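Local coordinates for protein NAD-dependent aldehyde dehydrogenase (PDB 5UJU) that probably oxidises aldehydes to carboxylic acids with NAD+ as the electron acceptor, at residues A336-I339 and A340-A344; T388-P391 and A392-V395. All coordinates share one frame; numbering follows the deposited sequence.

Contact 1 of 2, residues A336-I339 and A340-A344; sequences AKNI and AFSLA
Ser-342 turns its hydroxyl back along the helix onto the carbonyl of Asn-338, one turn earlier, with OG donating to Asn-338 O at 2.9 Å. The same oxygen accepts the regular helical bond from Ser-342 N, and the two donors reach it from opposite faces of its carbonyl plane. The torsion responsible sets OG anti to the carbonyl carbon (chi1 -54°), beside the backbone N. Bonding to the carbonyl four residues back is a common way for a buried helical serine to satisfy its hydroxyl, here with a bridging water that donates to Asn-338 OD1 at 2.7 Å and to Ser-342 OG at 2.6 Å. Asn-338 extends with CG anti to the backbone N (chi1 177°); while OD1 takes the water, ND2 donates to Gly-518 O and Val-520 O in the loop after strand 511-514, which uses both ends of the amide. Ile-339 and Leu-343 lie side by side and point the same way, CG2 of Ile-339 meeting CD1 of Leu-343 at 4.1 Å. On the more exposed flank, the long aliphatic chain of Lys-337 lies beside the Phe-341 ring, CG to CE2 at 4.3 Å, while its charged end stays on the exposed side. The methyl of Ala-340 is small enough for helix 373-388 to approach closely, at Ala-383 and Val-384, and Phe-341 reaches Leu-387 of that helix as well as Phe-521 of the loop. Ile-339 packs on the sheet that contains strands 323-326 and 487-491, against Ile-324, Ile-326 and Tyr-491.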
loop_
_atom_site.group_PDB
_atom_site.type_symbol
_atom_site.label_atom_id
_atom_site.label_comp_id
_atom_site.label_asym_id
_atom_site.label_seq_id
_atom_site.Cartn_x
_atom_site.Cartn_y
_atom_site.Cartn_z
ATOM N N ALA A 336 -9.511 -38.708 6.180
ATOM C CA ALA A 336 -8.128 -39.136 6.361
ATOM C C ALA A 336 -7.391 -39.202 5.026
ATOM O O ALA A 336 -6.231 -38.792 4.929
ATOM C CB ALA A 336 -8.086 -40.495 7.066
ATOM N N LYS A 337 -8.051 -39.705 3.982
ATOM C CA LYS A 337 -7.398 -39.780 2.680
ATOM C C LYS A 337 -7.096 -38.385 2.141
ATOM O O LYS A 337 -6.024 -38.155 1.565
ATOM C CB LYS A 337 -8.269 -40.568 1.700
ATOM C CG LYS A 337 -7.550 -40.983 0.422
ATOM C CD LYS A 337 -8.458 -41.762 -0.522
ATOM C CE LYS A 337 -7.632 -42.735 -1.371
ATOM N NZ LYS A 337 -8.110 -42.866 -2.778
ATOM N N ASN A 338 -8.030 -37.447 2.307
ATOM C CA ASN A 338 -7.800 -36.086 1.834
ATOM C C ASN A 338 -6.632 -35.449 2.577
ATOM O O ASN A 338 -5.753 -34.832 1.967
ATOM C CB ASN A 338 -9.071 -35.254 1.999
ATOM C CG ASN A 338 -8.872 -33.799 1.580
ATOM O OD1 ASN A 338 -8.293 -33.003 2.324
ATOM N ND2 ASN A 338 -9.382 -33.442 0.401
ATOM N N ILE A 339 -6.606 -35.592 3.902
ATOM C CA ILE A 339 -5.476 -35.079 4.669
ATOM C C ILE A 339 -4.185 -35.741 4.214
ATOM O O ILE A 339 -3.140 -35.084 4.084
ATOM C CB ILE A 339 -5.721 -35.293 6.174
ATOM C CG1 ILE A 339 -6.801 -34.327 6.671
ATOM C CG2 ILE A 339 -4.415 -35.170 6.959
ATOM C CD1 ILE A 339 -7.266 -34.622 8.089
ATOM N N ALA A 340 -4.237 -37.048 3.944
ATOM C CA ALA A 340 -3.048 -37.780 3.518
ATOM C C ALA A 340 -2.498 -37.243 2.195
ATOM O O ALA A 340 -1.281 -37.096 2.033
ATOM C CB ALA A 340 -3.376 -39.259 3.378
ATOM N N PHE A 341 -3.376 -37.007 1.213
ATOM C CA PHE A 341 -2.928 -36.390 -0.034
ATOM C C PHE A 341 -2.271 -35.049 0.238
ATOM O O PHE A 341 -1.269 -34.697 -0.397
ATOM C CB PHE A 341 -4.106 -36.189 -0.989
ATOM C CG PHE A 341 -4.286 -37.286 -1.982
ATOM C CD1 PHE A 341 -3.337 -37.505 -2.970
ATOM C CD2 PHE A 341 -5.425 -38.088 -1.949
ATOM C CE1 PHE A 341 -3.502 -38.524 -3.894
ATOM C CE2 PHE A 341 -5.604 -39.110 -2.872
ATOM C CZ PHE A 341 -4.639 -39.331 -3.846
ATOM N N SER A 342 -2.840 -34.276 1.168
ATOM C CA SER A 342 -2.315 -32.947 1.467
ATOM C C SER A 342 -0.928 -33.021 2.071
ATOM O O SER A 342 -0.106 -32.119 1.857
ATOM C CB SER A 342 -3.262 -32.209 2.410
ATOM O OG SER A 342 -4.563 -32.201 1.864
ATOM N N LEU A 343 -0.658 -34.077 2.836
ATOM C CA LEU A 343 0.659 -34.276 3.422
ATOM C C LEU A 343 1.664 -34.808 2.406
ATOM O O LEU A 343 2.861 -34.530 2.527
ATOM C CB LEU A 343 0.563 -35.235 4.613
ATOM C CG LEU A 343 -0.179 -34.743 5.851
ATOM C CD1 LEU A 343 -0.398 -35.913 6.830
ATOM C CD2 LEU A 343 0.580 -33.600 6.516
ATOM N N ALA A 344 1.201 -35.571 1.418
ATOM C CA ALA A 344 2.069 -36.274 0.479
ATOM C C ALA A 344 2.464 -35.442 -0.741
ATOM O O ALA A 344 3.559 -35.636 -1.286
ATOM C CB ALA A 344 1.375 -37.556 0.014
HETATM O O HOH W 1 -6.704 -30.792 2.450
#

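Contact 2 of 2, residues T388-P391 and A392-V395; sequences TGDP and ARSV
A helix N-cap joins Asp-390 to Arg-393 at the start of helix 391-398, just after the turn that ends helix 373-388. Asp-390 OD2 accepts from Arg-393 N at 3.0 Å, the donor lying 36° out of the carboxylate plane; CG anti to the backbone N (chi1 177°) swings the carboxylate over this first turn. Proline fits the position after the cap, since no partner is needed there for an N-H. Pro-391 O accepts from Val-395 N at 3.0 Å, near the carbonyl plane, and from Ser-394 N, well above it.

The arginine chain bends at chi3 (-74°) and folds back across the aspartate at about a right angle. Asp-390 CB sits 3.3 Å above one face of the Arg-393 guanidinium, toward its rim, and NH1 bonds to Lys-386 O. Arg-393 NE is 3.7 Å from Asp-390 OD2, a long salt bridge in which no N-H points at the oxygen; a water at the guanidinium edge accepts from NE and donates weakly to OD2. Ser-394 OG bonds to Asp-390 O, at 2.5 Å so short that the exact length is doubtful, and also to Leu-387 O; another water donates to OG and accepts from Asp-390 N.

Chemically, the carboxylate accepts directly from Arg-393 N and reaches Ala-392 N through a water on OD1; its negative charge probably also suits the positive end of the helix dipole, while its attraction to the arginine is probably mainly electrostatic.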
loop_
_atom_site.group_PDB
_atom_site.type_symbol
_atom_site.label_atom_id
_atom_site.label_comp_id
_atom_site.label_asym_id
_atom_site.label_seq_id
_atom_site.Cartn_x
_atom_site.Cartn_y
_atom_site.Cartn_z
ATOM N N THR A 388 2.128 -43.323 -0.273
ATOM C CA THR A 388 3.502 -42.888 -0.480
ATOM C C THR A 388 4.544 -44.004 -0.413
ATOM O O THR A 388 5.669 -43.788 -0.872
ATOM C CB THR A 388 3.892 -41.807 0.545
ATOM O OG1 THR A 388 3.889 -42.364 1.866
ATOM C CG2 THR A 388 2.932 -40.637 0.489
ATOM N N GLY A 389 4.213 -45.189 0.104
ATOM C CA GLY A 389 5.255 -46.162 0.420
ATOM C C GLY A 389 5.907 -46.823 -0.787
ATOM O O GLY A 389 7.054 -47.274 -0.707
ATOM N N ASP A 390 5.191 -46.914 -1.910
ATOM C CA ASP A 390 5.685 -47.633 -3.077
ATOM C C ASP A 390 6.228 -46.669 -4.117
ATOM O O ASP A 390 5.479 -45.788 -4.561
ATOM C CB ASP A 390 4.587 -48.480 -3.697
ATOM C CG ASP A 390 5.063 -49.177 -4.943
ATOM O OD1 ASP A 390 5.999 -49.991 -4.812
ATOM O OD2 ASP A 390 4.545 -48.886 -6.050
ATOM N N PRO A 391 7.491 -46.795 -4.541
ATOM C CA PRO A 391 8.034 -45.852 -5.546
ATOM C C PRO A 391 7.193 -45.709 -6.809
ATOM O O PRO A 391 6.841 -44.586 -7.182
ATOM C CB PRO A 391 9.414 -46.442 -5.855
ATOM C CG PRO A 391 9.780 -47.217 -4.631
ATOM C CD PRO A 391 8.493 -47.777 -4.097
ATOM N N ALA A 392 6.839 -46.815 -7.470
ATOM C CA ALA A 392 6.118 -46.696 -8.739
ATOM C C ALA A 392 4.775 -45.998 -8.553
ATOM O O ALA A 392 4.383 -45.168 -9.377
ATOM C CB ALA A 392 5.925 -48.071 -9.380
ATOM N N ARG A 393 4.064 -46.298 -7.460
ATOM C CA ARG A 393 2.746 -45.711 -7.243
ATOM C C ARG A 393 2.812 -44.318 -6.628
ATOM O O ARG A 393 1.802 -43.605 -6.643
ATOM C CB ARG A 393 1.893 -46.620 -6.347
ATOM C CG ARG A 393 1.482 -47.925 -7.013
ATOM C CD ARG A 393 0.445 -48.700 -6.200
ATOM N NE ARG A 393 1.006 -49.334 -5.006
ATOM C CZ ARG A 393 0.905 -48.836 -3.774
ATOM N NH1 ARG A 393 0.258 -47.695 -3.569
ATOM N NH2 ARG A 393 1.443 -49.482 -2.742
ATOM N N SER A 394 3.973 -43.888 -6.130
ATOM C CA SER A 394 4.040 -42.639 -5.384
ATOM C C SER A 394 4.845 -41.527 -6.041
ATOM O O SER A 394 4.653 -40.372 -5.663
ATOM C CB SER A 394 4.659 -42.879 -4.001
ATOM O OG SER A 394 4.137 -44.077 -3.418
ATOM N N VAL A 395 5.736 -41.830 -6.992
ATOM C CA VAL A 395 6.700 -40.813 -7.427
ATOM C C VAL A 395 6.005 -39.627 -8.073
ATOM O O VAL A 395 6.447 -38.485 -7.926
ATOM C CB VAL A 395 7.774 -41.399 -8.366
ATOM C CG1 VAL A 395 8.748 -42.265 -7.577
ATOM C CG2 VAL A 395 7.146 -42.150 -9.529
HETATM O O HOH W 2 7.613 -49.596 -6.906
HETATM O O HOH W 3 2.623 -51.689 -5.933
HETATM O O HOH W 4 2.137 -46.093 -2.302
#

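Running from the N terminus, the chain first makes contact 1 inside helix 332-344, where it closes one helical turn after another and no loop. It then passes through strand 356-360 and helix 373-388 before contact 2 closes the tight turn from the end of that helix into helix 391-398. The contacts therefore follow in series, neither nested nor crossed, with centres about 14 Å apart. They meet directly where Ala-344 CB packs on Thr-388 CG2 at 3.5 Å, end of one helix against end of the next. Outward side chains of contact 1 pack its helix on the sheet of strands 323-326 and 487-491 and on helix 373-388, beyond which contact 2 redirects the chain.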